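Local coordinates for protein nitroalkane oxidase (Podospora anserina, PDB 3MKH) that oxidises primary and secondary nitroalkanes to aldehydes or ketones, using FAD and molecular oxygen and releasing nitrite and hydrogen peroxide, at residues Ala79-Val82 with Glu83-Ser87; Phe134-Pro137 with Gly138-Asn142; Arg156-Asp160 with Glu161-Asn165; Gln261-Lys264 with Val265-Ala269; Leu284-Ala287 with Ala288-Ala292. All blocks are in the same frame, centred on the assembly; numbering follows the deposited sequence.

Interaction 1: residues Ala79-Val82 with Glu83-Ser87; sequences AILV and EECYS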
loop_
_atom_site.group_PDB
_atom_site.type_symbol
_atom_site.label_atom_id
_atom_site.label_comp_id
_atom_site.label_asym_id
_atom_site.label_seq_id
_atom_site.Cartn_x
_atom_site.Cartn_y
_atom_site.Cartn_z
ATOM N N ALA A 79 21.144 -5.161 18.763
ATOM C CA ALA A 79 19.785 -5.076 18.235
ATOM C C ALA A 79 18.778 -5.474 19.305
ATOM O O ALA A 79 17.685 -4.909 19.385
ATOM C CB ALA A 79 19.627 -5.949 16.997
ATOM N N ILE A 80 19.154 -6.445 20.134
ATOM C CA ILE A 80 18.294 -6.878 21.229
ATOM C C ILE A 80 18.119 -5.748 22.240
ATOM O O ILE A 80 17.001 -5.413 22.631
ATOM C CB ILE A 80 18.835 -8.164 21.901
ATOM C CG1 ILE A 80 18.653 -9.352 20.945
ATOM C CG2 ILE A 80 18.145 -8.391 23.246
ATOM C CD1 ILE A 80 19.456 -10.615 21.309
ATOM N N LEU A 81 19.221 -5.130 22.634
ATOM C CA LEU A 81 19.152 -4.025 23.580
ATOM C C LEU A 81 18.308 -2.875 23.020
ATOM O O LEU A 81 17.425 -2.334 23.699
ATOM C CB LEU A 81 20.563 -3.530 23.915
ATOM C CG LEU A 81 20.639 -2.213 24.698
ATOM C CD1 LEU A 81 20.069 -2.390 26.091
ATOM C CD2 LEU A 81 22.082 -1.725 24.782
ATOM N N VAL A 82 18.598 -2.488 21.785
ATOM C CA VAL A 82 17.917 -1.348 21.169
ATOM C C VAL A 82 16.399 -1.569 21.024
ATOM O O VAL A 82 15.606 -0.651 21.273
ATOM C CB VAL A 82 18.547 -0.987 19.803
ATOM C CG1 VAL A 82 17.697 0.022 19.075
ATOM C CG2 VAL A 82 19.958 -0.435 20.008
ATOM N N GLU A 83 16.000 -2.778 20.633
ATOM C CA GLU A 83 14.580 -3.092 20.493
ATOM C C GLU A 83 13.867 -2.909 21.835
ATOM O O GLU A 83 12.819 -2.258 21.919
ATOM C CB GLU A 83 14.352 -4.533 19.952
ATOM C CG GLU A 83 12.862 -4.951 19.981
ATOM C CD GLU A 83 12.611 -6.450 19.729
ATOM O OE1 GLU A 83 13.528 -7.146 19.247
ATOM O OE2 GLU A 83 11.485 -6.928 20.025
ATOM N N GLU A 84 14.436 -3.491 22.885
ATOM C CA GLU A 84 13.839 -3.374 24.196
ATOM C C GLU A 84 13.752 -1.901 24.640
ATOM O O GLU A 84 12.706 -1.450 25.112
ATOM C CB GLU A 84 14.620 -4.218 25.220
ATOM C CG GLU A 84 14.095 -4.083 26.661
ATOM C CD GLU A 84 12.632 -4.516 26.817
ATOM O OE1 GLU A 84 12.123 -5.317 25.994
ATOM O OE2 GLU A 84 11.994 -4.056 27.777
ATOM N N CYS A 85 14.843 -1.152 24.494
ATOM C CA CYS A 85 14.844 0.245 24.939
ATOM C C CYS A 85 13.814 1.084 24.198
ATOM O O CYS A 85 13.086 1.868 24.818
ATOM C CB CYS A 85 16.232 0.876 24.818
ATOM S SG CYS A 85 17.402 0.186 25.976
ATOM N N TYR A 86 13.735 0.907 22.885
ATOM C CA TYR A 86 12.760 1.634 22.090
ATOM C C TYR A 86 11.313 1.236 22.352
ATOM O O TYR A 86 10.398 2.040 22.152
ATOM C CB TYR A 86 13.085 1.578 20.586
ATOM C CG TYR A 86 13.638 2.887 20.100
ATOM C CD1 TYR A 86 14.822 3.385 20.632
ATOM C CD2 TYR A 86 12.963 3.653 19.161
ATOM C CE1 TYR A 86 15.338 4.591 20.230
ATOM C CE2 TYR A 86 13.477 4.891 18.749
ATOM C CZ TYR A 86 14.667 5.338 19.293
ATOM O OH TYR A 86 15.217 6.538 18.914
ATOM N N SER A 87 11.094 0.011 22.809
ATOM C CA SER A 87 9.741 -0.396 23.130
ATOM C C SER A 87 9.287 0.300 24.410
ATOM O O SER A 87 8.104 0.304 24.731
ATOM C CB SER A 87 9.646 -1.920 23.294
ATOM O OG SER A 87 10.143 -2.339 24.562
HETATM O O HOH W 1 15.994 -6.809 18.068
#
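Tyr86 CB lies 3.4 Å from Val82 O, and its phenol ring stands oblique to that oxygen, CD1 being the nearest ring atom. The carboxylate of Glu83, a second flat group, is carried out on an extended chain to the side of Ala79 O, where one water gives a hydrogen to Glu83 OE1 at 2.8 Å and a weaker one to Ala79 O. The same Ala79 O accepts the backbone N of Glu83 at 3.0 Å. Four such i to i+4 bonds link residues 79-82 to 83-86, the straightest from Glu84 N to Ile80 O at 172°. This is a regular alpha helix, part of helix 75-88 in the helical N-terminal domain of the acyl-CoA dehydrogenase fold. On its apolar side Leu81 CD1 touches Cys85 SG at 3.7 Å; with SG beside the backbone N (chi1 -69°), the sulfur leans back over the earlier turn. A small, polarisable thiol suits this place, since helices 9-33 and 90-109 also pack against Cys85. The polar ends have further partners: Glu83 OE2 forms salt bridges with Arg286 and Arg328, Glu83 OE1 bonds Tyr426 of the second subunit, and Glu84 OE1 pairs with Arg286. Tyr86 OH bonds His235. Ser87 OG donates to Glu84 O at 2.8 Å.

Interaction 2: residues Phe134-Pro137 with Gly138-Asn142; sequences FSEP and GGVAN. With FAD (flavin-adenine dinucleotide), chain E.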
loop_
_atom_site.group_PDB
_atom_site.type_symbol
_atom_site.label_atom_id
_atom_site.label_comp_id
_atom_site.label_asym_id
_atom_site.label_seq_id
_atom_site.Cartn_x
_atom_site.Cartn_y
_atom_site.Cartn_z
ATOM N N PHE A 134 27.743 15.143 11.287
ATOM C CA PHE A 134 27.709 14.954 9.849
ATOM C C PHE A 134 26.748 15.956 9.212
ATOM O O PHE A 134 27.122 16.707 8.306
ATOM C CB PHE A 134 27.218 13.532 9.575
ATOM C CG PHE A 134 27.239 13.133 8.123
ATOM C CD1 PHE A 134 26.142 13.364 7.311
ATOM C CD2 PHE A 134 28.338 12.487 7.578
ATOM C CE1 PHE A 134 26.155 12.980 5.973
ATOM C CE2 PHE A 134 28.351 12.101 6.247
ATOM C CZ PHE A 134 27.265 12.350 5.447
ATOM N N SER A 135 25.504 15.955 9.693
ATOM C CA SER A 135 24.427 16.701 9.050
ATOM C C SER A 135 24.563 18.220 9.143
ATOM O O SER A 135 25.177 18.752 10.076
ATOM C CB SER A 135 23.068 16.262 9.606
ATOM O OG SER A 135 22.843 14.886 9.345
ATOM N N GLU A 136 23.947 18.901 8.179
ATOM C CA GLU A 136 24.085 20.342 7.994
ATOM C C GLU A 136 22.726 20.949 7.622
ATOM O O GLU A 136 21.881 20.278 7.022
ATOM C CB GLU A 136 25.121 20.638 6.890
ATOM C CG GLU A 136 26.528 20.210 7.258
ATOM C CD GLU A 136 27.593 20.582 6.221
ATOM O OE1 GLU A 136 27.262 20.908 5.057
ATOM O OE2 GLU A 136 28.781 20.521 6.585
ATOM N N PRO A 137 22.509 22.230 7.969
ATOM C CA PRO A 137 21.204 22.868 7.743
ATOM C C PRO A 137 20.735 22.797 6.284
ATOM O O PRO A 137 19.531 22.618 6.021
ATOM C CB PRO A 137 21.444 24.338 8.108
ATOM C CG PRO A 137 22.778 24.413 8.706
ATOM C CD PRO A 137 23.532 23.170 8.457
ATOM N N GLY A 138 21.670 22.948 5.349
ATOM C CA GLY A 138 21.338 22.941 3.929
ATOM C C GLY A 138 21.138 21.561 3.315
ATOM O O GLY A 138 20.832 21.444 2.122
ATOM N N GLY A 139 21.319 20.515 4.114
ATOM C CA GLY A 139 21.196 19.144 3.621
ATOM C C GLY A 139 22.537 18.477 3.343
ATOM O O GLY A 139 23.552 19.154 3.122
ATOM N N VAL A 140 22.559 17.145 3.344
ATOM C CA VAL A 140 23.805 16.438 3.041
ATOM C C VAL A 140 23.650 15.206 2.133
ATOM O O VAL A 140 24.618 14.488 1.908
ATOM C CB VAL A 140 24.543 16.017 4.329
ATOM C CG1 VAL A 140 25.080 17.247 5.064
ATOM C CG2 VAL A 140 23.611 15.202 5.219
ATOM N N ALA A 141 22.449 14.946 1.621
ATOM C CA ALA A 141 22.271 13.796 0.736
ATOM C C ALA A 141 23.170 13.911 -0.499
ATOM O O ALA A 141 23.532 12.909 -1.098
ATOM C CB ALA A 141 20.812 13.645 0.325
ATOM N N ASN A 142 23.536 15.139 -0.864
ATOM C CA ASN A 142 24.325 15.379 -2.063
ATOM C C ASN A 142 25.719 15.928 -1.754
ATOM O O ASN A 142 26.335 16.586 -2.591
ATOM C CB ASN A 142 23.563 16.326 -2.988
ATOM C CG ASN A 142 22.132 15.861 -3.226
ATOM O OD1 ASN A 142 21.171 16.499 -2.787
ATOM N ND2 ASN A 142 21.990 14.725 -3.892
HETATM P PA FAD E . 18.654 15.779 3.047
HETATM O O1A FAD E . 19.873 16.209 2.367
HETATM O O2A FAD E . 18.065 16.645 4.069
HETATM O O5B FAD E . 17.543 15.463 1.929
HETATM C C5B FAD E . 16.169 15.772 2.151
HETATM C C4B FAD E . 15.235 15.121 1.114
HETATM O O4B FAD E . 15.534 15.652 -0.185
HETATM C C3B FAD E . 15.472 13.617 1.005
HETATM O O3B FAD E . 14.624 12.924 1.922
HETATM C C2B FAD E . 15.036 13.321 -0.418
HETATM O O2B FAD E . 13.629 13.112 -0.466
HETATM C C1B FAD E . 15.399 14.600 -1.173
HETATM N N9A FAD E . 16.697 14.384 -1.871
HETATM C C8A FAD E . 17.823 15.059 -1.660
HETATM N N7A FAD E . 18.781 14.595 -2.453
HETATM C C5A FAD E . 18.260 13.615 -3.181
HETATM C C6A FAD E . 18.764 12.777 -4.166
HETATM N N6A FAD E . 20.030 12.872 -4.552
HETATM N N1A FAD E . 17.953 11.871 -4.722
HETATM C C2A FAD E . 16.691 11.770 -4.344
HETATM N N3A FAD E . 16.179 12.554 -3.411
HETATM C C4A FAD E . 16.935 13.480 -2.812
HETATM N N1 FAD E . 22.794 13.734 11.965
HETATM C C2 FAD E . 24.114 13.544 12.354
HETATM O O2 FAD E . 25.017 13.970 11.649
HETATM N N3 FAD E . 24.405 12.869 13.536
HETATM C C4 FAD E . 23.379 12.385 14.344
HETATM O O4 FAD E . 23.649 11.795 15.388
HETATM C C4X FAD E . 22.060 12.576 13.955
HETATM N N5 FAD E . 21.006 12.098 14.739
HETATM C C5X FAD E . 19.716 12.591 14.519
HETATM C C6 FAD E . 18.712 12.416 15.466
HETATM C C7 FAD E . 17.437 12.918 15.234
HETATM C C7M FAD E . 16.329 12.736 16.267
HETATM C C8 FAD E . 17.168 13.593 14.052
HETATM C C8M FAD E . 15.770 14.151 13.785
HETATM C C9 FAD E . 18.168 13.760 13.106
HETATM C C9A FAD E . 19.441 13.263 13.338
HETATM N N10 FAD E . 20.449 13.436 12.391
HETATM C C10 FAD E . 21.772 13.247 12.770
HETATM C "C1'" FAD E . 20.128 13.800 10.990
HETATM C "C2'" FAD E . 19.831 12.553 10.155
HETATM O "O2'" FAD E . 20.989 11.727 10.087
HETATM C "C3'" FAD E . 19.341 12.884 8.736
HETATM O "O3'" FAD E . 18.892 11.681 8.129
HETATM C "C4'" FAD E . 20.420 13.502 7.835
HETATM O "O4'" FAD E . 20.553 14.890 8.106
HETATM C "C5'" FAD E . 20.049 13.321 6.358
HETATM O "O5'" FAD E . 18.744 13.832 6.083
HETATM P P FAD E . 18.016 13.513 4.702
HETATM O O1P FAD E . 18.178 12.082 4.420
HETATM O O2P FAD E . 16.666 14.076 4.737
HETATM O O3P FAD E . 18.946 14.321 3.660
HETATM O O HOH W 2 25.196 21.293 3.421
#
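Val140 points its side chain back at the residues before the turn, and its two methyls are divided between two neighbours. CG2 meets the edge of the Phe134 ring, 3.5 Å from CE1, while CG1 lies 3.9 Å from Glu136 CB, the Glu136 and Val140 side chains crossing at about a right angle. Branching at CB lets valine serve both. The fold-back is a type I beta turn from Glu136 to Gly139, closed by Gly139 N to Glu136 O at 3.0 Å. Gly139 has a positive phi (101°), and any CB there would run into FAD O1A. Glu136 is held by Lys168 and Gln152, and one water joins its OE1 to Gly139 O. Ser135 OG, beside its backbone N (chi1 -61°), donates to FAD N1 at 2.9 Å and accepts from FAD O4' at 2.6 Å. The N-H groups of Phe134 and Ser135 reach FAD O2, and Ala141 N reaches O1A, so donors gather where they would probably stabilise negative charge on the reduced flavin and the phosphate.

Interaction 3: residues Arg156-Asp160 with Glu161-Asn165; sequences RLEGD and EWVIN. With SO4 (sulfate ion), chain G.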
loop_
_atom_site.group_PDB
_atom_site.type_symbol
_atom_site.label_atom_id
_atom_site.label_comp_id
_atom_site.label_asym_id
_atom_site.label_seq_id
_atom_site.Cartn_x
_atom_site.Cartn_y
_atom_site.Cartn_z
ATOM N N ARG A 156 41.002 23.435 6.975
ATOM C CA ARG A 156 42.204 23.856 6.255
ATOM C C ARG A 156 43.413 23.715 7.166
ATOM O O ARG A 156 43.374 24.136 8.329
ATOM C CB ARG A 156 42.083 25.321 5.829
ATOM C CG ARG A 156 40.998 25.596 4.815
ATOM C CD ARG A 156 40.739 27.095 4.698
ATOM N NE ARG A 156 39.598 27.397 3.831
ATOM C CZ ARG A 156 38.323 27.347 4.222
ATOM N NH1 ARG A 156 38.011 27.006 5.470
ATOM N NH2 ARG A 156 37.356 27.635 3.365
ATOM N N LEU A 157 44.489 23.129 6.648
ATOM C CA LEU A 157 45.722 23.017 7.413
ATOM C C LEU A 157 46.463 24.354 7.352
ATOM O O LEU A 157 46.804 24.826 6.279
ATOM C CB LEU A 157 46.598 21.891 6.860
ATOM C CG LEU A 157 47.952 21.603 7.517
ATOM C CD1 LEU A 157 47.785 21.210 8.971
ATOM C CD2 LEU A 157 48.664 20.495 6.759
ATOM N N GLU A 158 46.677 24.966 8.512
ATOM C CA GLU A 158 47.433 26.207 8.615
ATOM C C GLU A 158 48.593 25.941 9.542
ATOM O O GLU A 158 48.432 25.914 10.761
ATOM C CB GLU A 158 46.559 27.346 9.162
ATOM C CG GLU A 158 45.252 27.499 8.406
ATOM C CD GLU A 158 44.561 28.833 8.635
ATOM O OE1 GLU A 158 44.791 29.464 9.690
ATOM O OE2 GLU A 158 43.775 29.241 7.749
ATOM N N GLY A 159 49.767 25.707 8.962
ATOM C CA GLY A 159 50.916 25.335 9.756
ATOM C C GLY A 159 50.748 23.934 10.304
ATOM O O GLY A 159 50.569 22.974 9.541
ATOM N N ASP A 160 50.815 23.806 11.624
ATOM C CA ASP A 160 50.643 22.500 12.256
ATOM C C ASP A 160 49.286 22.351 12.962
ATOM O O ASP A 160 49.127 21.527 13.858
ATOM C CB ASP A 160 51.791 22.201 13.226
ATOM C CG ASP A 160 51.824 23.152 14.408
ATOM O OD1 ASP A 160 51.200 24.234 14.325
ATOM O OD2 ASP A 160 52.477 22.815 15.420
ATOM N N GLU A 161 48.307 23.146 12.564
ATOM C CA GLU A 161 46.964 22.937 13.084
ATOM C C GLU A 161 45.920 22.934 11.969
ATOM O O GLU A 161 46.058 23.635 10.968
ATOM C CB GLU A 161 46.639 23.939 14.196
ATOM C CG GLU A 161 47.122 25.347 13.947
ATOM C CD GLU A 161 46.892 26.272 15.134
ATOM O OE1 GLU A 161 46.823 25.781 16.289
ATOM O OE2 GLU A 161 46.778 27.495 14.903
ATOM N N TRP A 162 44.891 22.110 12.135
ATOM C CA TRP A 162 43.742 22.148 11.246
ATOM C C TRP A 162 42.745 23.167 11.772
ATOM O O TRP A 162 42.512 23.262 12.972
ATOM C CB TRP A 162 43.095 20.760 11.127
ATOM C CG TRP A 162 43.876 19.851 10.221
ATOM C CD1 TRP A 162 44.900 19.010 10.580
ATOM C CD2 TRP A 162 43.717 19.709 8.808
ATOM N NE1 TRP A 162 45.378 18.354 9.475
ATOM C CE2 TRP A 162 44.672 18.764 8.374
ATOM C CE3 TRP A 162 42.869 20.300 7.861
ATOM C CZ2 TRP A 162 44.797 18.389 7.036
ATOM C CZ3 TRP A 162 42.985 19.912 6.531
ATOM C CH2 TRP A 162 43.947 18.969 6.133
ATOM N N VAL A 163 42.157 23.935 10.869
ATOM C CA VAL A 163 41.222 24.967 11.276
ATOM C C VAL A 163 39.846 24.662 10.698
ATOM O O VAL A 163 39.690 24.527 9.491
ATOM C CB VAL A 163 41.704 26.360 10.841
ATOM C CG1 VAL A 163 40.723 27.427 11.297
ATOM C CG2 VAL A 163 43.087 26.631 11.424
ATOM N N ILE A 164 38.855 24.553 11.576
ATOM C CA ILE A 164 37.528 24.104 11.178
ATOM C C ILE A 164 36.514 25.241 11.235
ATOM O O ILE A 164 36.466 25.993 12.207
ATOM C CB ILE A 164 37.060 22.947 12.087
ATOM C CG1 ILE A 164 37.978 21.737 11.901
ATOM C CG2 ILE A 164 35.632 22.547 11.753
ATOM C CD1 ILE A 164 37.949 20.780 13.063
ATOM N N ASN A 165 35.711 25.353 10.181
ATOM C CA ASN A 165 34.621 26.316 10.114
ATOM C C ASN A 165 33.390 25.690 9.470
ATOM O O ASN A 165 33.478 25.018 8.433
ATOM C CB ASN A 165 35.028 27.546 9.292
ATOM C CG ASN A 165 35.995 28.449 10.024
ATOM O OD1 ASN A 165 35.622 29.138 10.970
ATOM N ND2 ASN A 165 37.250 28.452 9.587
HETATM S S SO4 G . 35.844 27.157 0.007
HETATM O O1 SO4 G . 35.009 28.286 -0.400
HETATM O O2 SO4 G . 35.513 26.800 1.386
HETATM O O3 SO4 G . 35.566 26.026 -0.874
HETATM O O4 SO4 G . 37.256 27.543 -0.065
HETATM O O HOH W 3 38.619 26.614 7.994
HETATM O O HOH W 4 45.423 28.985 12.322
#
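Strands 156-158 and 161-165 run antiparallel, their axes approaching to 4.6 Å, and are joined by a type II' turn from Glu158 to Glu161. Gly159 suits the positive phi of that turn, and Glu158 N donates to Glu161 O at 2.9 Å. The pair Arg156-Val163 is hydrogen-bonded in both directions. Between them lies the non-hydrogen-bonded pair Leu157-Trp162. Trp162 CG lies beside its own backbone N (chi1 -77°), which lays the indole across Leu157: Leu157 CB sits over the six-membered ring, 3.8 Å from its centroid, a CH-pi contact, and Leu157 CD1 lies 3.8 Å from NE1. This is a beta hairpin with a two-residue loop, Gly159-Asp160, at the tip of the beta domain, with strand 242-251 alongside. At Trp162 an alanine is likely to leave Leu157 without its aromatic partner and to open a gap facing Val250 and Met207. On the other face, Val163 CG2 lies 3.7 Å from Glu158 OE1. At the edge of the Arg156 guanidinium, in its plane, a water bridges NH1 weakly to Val163 O and Asn165 ND2. Arg156 NH2 stands 2.8 Å from O2 of a sulfate, probably from the crystallisation liquor, and makes a weak hydrogen bond to its O4; Arg190 also binds it.

Interaction 4: residues Gln261-Lys264 with Val265-Ala269; sequences QGAK and VAFGA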
loop_
_atom_site.group_PDB
_atom_site.type_symbol
_atom_site.label_atom_id
_atom_site.label_comp_id
_atom_site.label_asym_id
_atom_site.label_seq_id
_atom_site.Cartn_x
_atom_site.Cartn_y
_atom_site.Cartn_z
ATOM N N GLN A 261 39.578 9.704 2.981
ATOM C CA GLN A 261 39.235 8.488 3.716
ATOM C C GLN A 261 37.983 8.667 4.578
ATOM O O GLN A 261 37.407 7.691 5.049
ATOM C CB GLN A 261 40.413 8.032 4.577
ATOM C CG GLN A 261 41.580 7.454 3.758
ATOM C CD GLN A 261 42.858 7.316 4.567
ATOM O OE1 GLN A 261 42.836 6.879 5.719
ATOM N NE2 GLN A 261 43.983 7.699 3.967
ATOM N N GLY A 262 37.565 9.915 4.780
ATOM C CA GLY A 262 36.471 10.221 5.697
ATOM C C GLY A 262 35.112 9.665 5.306
ATOM O O GLY A 262 34.382 9.148 6.147
ATOM N N ALA A 263 34.751 9.786 4.036
ATOM C CA ALA A 263 33.424 9.363 3.594
ATOM C C ALA A 263 33.173 7.865 3.830
ATOM O O ALA A 263 32.096 7.474 4.299
ATOM C CB ALA A 263 33.203 9.735 2.123
ATOM N N LYS A 264 34.162 7.032 3.512
ATOM C CA LYS A 264 34.035 5.583 3.684
ATOM C C LYS A 264 33.840 5.190 5.155
ATOM O O LYS A 264 33.085 4.278 5.469
ATOM C CB LYS A 264 35.256 4.861 3.101
ATOM C CG LYS A 264 35.421 3.416 3.570
ATOM C CD LYS A 264 36.865 2.909 3.376
ATOM C CE LYS A 264 36.955 1.384 3.508
ATOM N NZ LYS A 264 38.364 0.883 3.523
ATOM N N VAL A 265 34.515 5.887 6.059
ATOM C CA VAL A 265 34.348 5.608 7.477
ATOM C C VAL A 265 32.973 6.093 7.959
ATOM O O VAL A 265 32.291 5.390 8.712
ATOM C CB VAL A 265 35.497 6.203 8.329
ATOM C CG1 VAL A 265 35.151 6.175 9.817
ATOM C CG2 VAL A 265 36.803 5.451 8.067
ATOM N N ALA A 266 32.549 7.274 7.518
ATOM C CA ALA A 266 31.234 7.787 7.944
ATOM C C ALA A 266 30.113 6.842 7.503
ATOM O O ALA A 266 29.215 6.499 8.279
ATOM C CB ALA A 266 30.995 9.189 7.406
ATOM N N PHE A 267 30.172 6.418 6.250
ATOM C CA PHE A 267 29.160 5.525 5.716
ATOM C C PHE A 267 29.287 4.148 6.337
ATOM O O PHE A 267 28.312 3.423 6.425
ATOM C CB PHE A 267 29.227 5.472 4.186
ATOM C CG PHE A 267 28.722 6.728 3.527
ATOM C CD1 PHE A 267 27.541 7.307 3.944
ATOM C CD2 PHE A 267 29.422 7.327 2.497
ATOM C CE1 PHE A 267 27.057 8.473 3.353
ATOM C CE2 PHE A 267 28.949 8.485 1.904
ATOM C CZ PHE A 267 27.762 9.060 2.337
ATOM N N GLY A 268 30.491 3.790 6.770
ATOM C CA GLY A 268 30.677 2.550 7.499
ATOM C C GLY A 268 29.930 2.629 8.815
ATOM O O GLY A 268 29.250 1.682 9.223
ATOM N N ALA A 269 30.068 3.762 9.496
ATOM C CA ALA A 269 29.342 3.981 10.735
ATOM C C ALA A 269 27.833 3.878 10.463
ATOM O O ALA A 269 27.102 3.237 11.223
ATOM C CB ALA A 269 29.697 5.341 11.323
#
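Phe267 N donates to Ala263 O at 2.9 Å and 168°, nearly straight, and Ala266 N reaches Gly262 O at 3.0 Å. The bond from Gly268 N to Lys264 O, also 2.9 Å, is more bent at 137°, its donor well above the carbonyl plane. These i to i+4 bonds build the opening turns of helix 262-298, in the C-terminal domain of the acyl-CoA dehydrogenase fold. Phe267 carries its ring beside its own backbone N (chi1 -72°), which brings CD2 to 3.2 Å from Ala263 O, with the ring oblique to that carbonyl. Further out, CE2 meets Ala263 CB at 4.4 Å, a loose contact. A methyl suffices at Ala263, which lies beside the ring while Leu144 packs against both; the ring also meets that of His409 edge-to-face. A serine in place of Phe267 would probably leave Leu144 and His409 without their aromatic neighbour and open a gap beside Ala263. Val265 CG2 lies 3.8 Å from Gln261 O, and its side chain rests on Pro105 and Ala109 of helix 90-109.

Interaction 5: residues Leu284-Ala287 with Ala288-Ala292; sequences LMRA and AFDAA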
loop_
_atom_site.group_PDB
_atom_site.type_symbol
_atom_site.label_atom_id
_atom_site.label_comp_id
_atom_site.label_asym_id
_atom_site.label_seq_id
_atom_site.Cartn_x
_atom_site.Cartn_y
_atom_site.Cartn_z
ATOM N N LEU A 284 9.371 -0.090 18.405
ATOM C CA LEU A 284 8.148 0.711 18.359
ATOM C C LEU A 284 6.956 -0.138 17.918
ATOM O O LEU A 284 5.850 0.060 18.400
ATOM C CB LEU A 284 8.296 1.896 17.407
ATOM C CG LEU A 284 9.315 2.966 17.757
ATOM C CD1 LEU A 284 9.324 4.048 16.665
ATOM C CD2 LEU A 284 9.018 3.572 19.143
ATOM N N MET A 285 7.187 -1.061 16.985
ATOM C CA MET A 285 6.109 -1.917 16.492
ATOM C C MET A 285 5.602 -2.811 17.606
ATOM O O MET A 285 4.395 -2.941 17.816
ATOM C CB MET A 285 6.579 -2.745 15.292
ATOM C CG MET A 285 6.900 -1.864 14.079
ATOM S SD MET A 285 7.686 -2.727 12.701
ATOM C CE MET A 285 6.286 -3.667 12.085
ATOM N N ARG A 286 6.536 -3.418 18.327
ATOM C CA ARG A 286 6.203 -4.204 19.511
ATOM C C ARG A 286 5.407 -3.359 20.511
ATOM O O ARG A 286 4.368 -3.784 21.012
ATOM C CB ARG A 286 7.493 -4.746 20.159
ATOM C CG ARG A 286 7.282 -5.292 21.553
ATOM C CD ARG A 286 8.126 -6.540 21.787
ATOM N NE ARG A 286 9.565 -6.306 21.952
ATOM C CZ ARG A 286 10.129 -5.909 23.086
ATOM N NH1 ARG A 286 9.372 -5.639 24.146
ATOM N NH2 ARG A 286 11.447 -5.775 23.165
ATOM N N ALA A 287 5.883 -2.148 20.800
ATOM C CA ALA A 287 5.161 -1.294 21.750
ATOM C C ALA A 287 3.747 -0.959 21.257
ATOM O O ALA A 287 2.806 -0.952 22.036
ATOM C CB ALA A 287 5.940 0.006 22.047
ATOM N N ALA A 288 3.609 -0.665 19.970
ATOM C CA ALA A 288 2.301 -0.316 19.423
ATOM C C ALA A 288 1.368 -1.524 19.478
ATOM O O ALA A 288 0.205 -1.415 19.893
ATOM C CB ALA A 288 2.439 0.205 17.990
ATOM N N PHE A 289 1.883 -2.681 19.070
ATOM C CA PHE A 289 1.096 -3.911 19.136
ATOM C C PHE A 289 0.662 -4.205 20.576
ATOM O O PHE A 289 -0.507 -4.481 20.833
ATOM C CB PHE A 289 1.883 -5.099 18.582
ATOM C CG PHE A 289 1.146 -6.400 18.698
ATOM C CD1 PHE A 289 0.291 -6.822 17.685
ATOM C CD2 PHE A 289 1.280 -7.186 19.829
ATOM C CE1 PHE A 289 -0.407 -8.026 17.797
ATOM C CE2 PHE A 289 0.591 -8.380 19.954
ATOM C CZ PHE A 289 -0.257 -8.802 18.931
ATOM N N ASP A 290 1.604 -4.151 21.511
ATOM C CA ASP A 290 1.301 -4.418 22.918
ATOM C C ASP A 290 0.254 -3.479 23.496
ATOM O O ASP A 290 -0.634 -3.916 24.231
ATOM C CB ASP A 290 2.564 -4.324 23.771
ATOM C CG ASP A 290 3.494 -5.533 23.593
ATOM O OD1 ASP A 290 3.117 -6.518 22.923
ATOM O OD2 ASP A 290 4.611 -5.486 24.137
ATOM N N ALA A 291 0.374 -2.187 23.198
ATOM C CA ALA A 291 -0.575 -1.207 23.727
ATOM C C ALA A 291 -1.990 -1.398 23.153
ATOM O O ALA A 291 -2.983 -1.262 23.867
ATOM C CB ALA A 291 -0.069 0.214 23.482
ATOM N N ALA A 292 -2.076 -1.726 21.872
ATOM C CA ALA A 292 -3.374 -1.994 21.237
ATOM C C ALA A 292 -4.015 -3.287 21.756
ATOM O O ALA A 292 -5.229 -3.340 22.001
ATOM C CB ALA A 292 -3.231 -2.040 19.709
#
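Helix 262-298 carries this contact in its second half, where four i to i+4 bonds tie residues 284-287 to 288-291 and Arg286 and Asp290 stand one turn apart. Asp290 N meets Arg286 O at 2.8 Å and 168°. Their side chains lie side by side, pointing the same way, with Arg286 CG 3.7 Å from Asp290 OD2 and the guanidinium and carboxylate planes 52° apart. The placing of Asp290 CG beside its backbone N (chi1 -74°) brings it to 3.2 Å from Arg286 O. Asp290 OD1 lies in the plane of the Phe289 ring, at its edge and 3.7 Å from CD2. Small residues suit the other sides: Ala288 CB sits 3.4 Å from Leu284 O, and Ala291 packs against Phe385. Arg286 turns to Glu83, Glu84 and a cation-pi contact with Trp422 of the second subunit, whose NE1 bonds Asp290 OD1. With Arg286 NH1 4.8 Å from Asp290 OD2, the charges make no salt bridge, but the arginine would probably favour the ionised carboxylate of partly exposed Asp290.

How the interactions relate
Interactions 1, 2, 3, 4 and 5 follow one another along the chain without overlap. Interactions 4 and 5 share helix 262-298, their centres about 34 Å apart, so this one helix runs from the flavin-side loop to the subunit boundary. At one end, Ala266 CB of interaction 4 packs on Phe134 CE2 of interaction 2 at 4.1 Å, joining the helix to the flavin-binding loop. Further along, interaction 5 meets helix 75-88 of interaction 1, where centres are about 13 Å apart and salt bridges join the N- and C-terminal helical domains; both contacts also touch the second subunit. Interaction 3, at the tip of the beta sheet, stands apart, its centre about 50 Å from that of interaction 5.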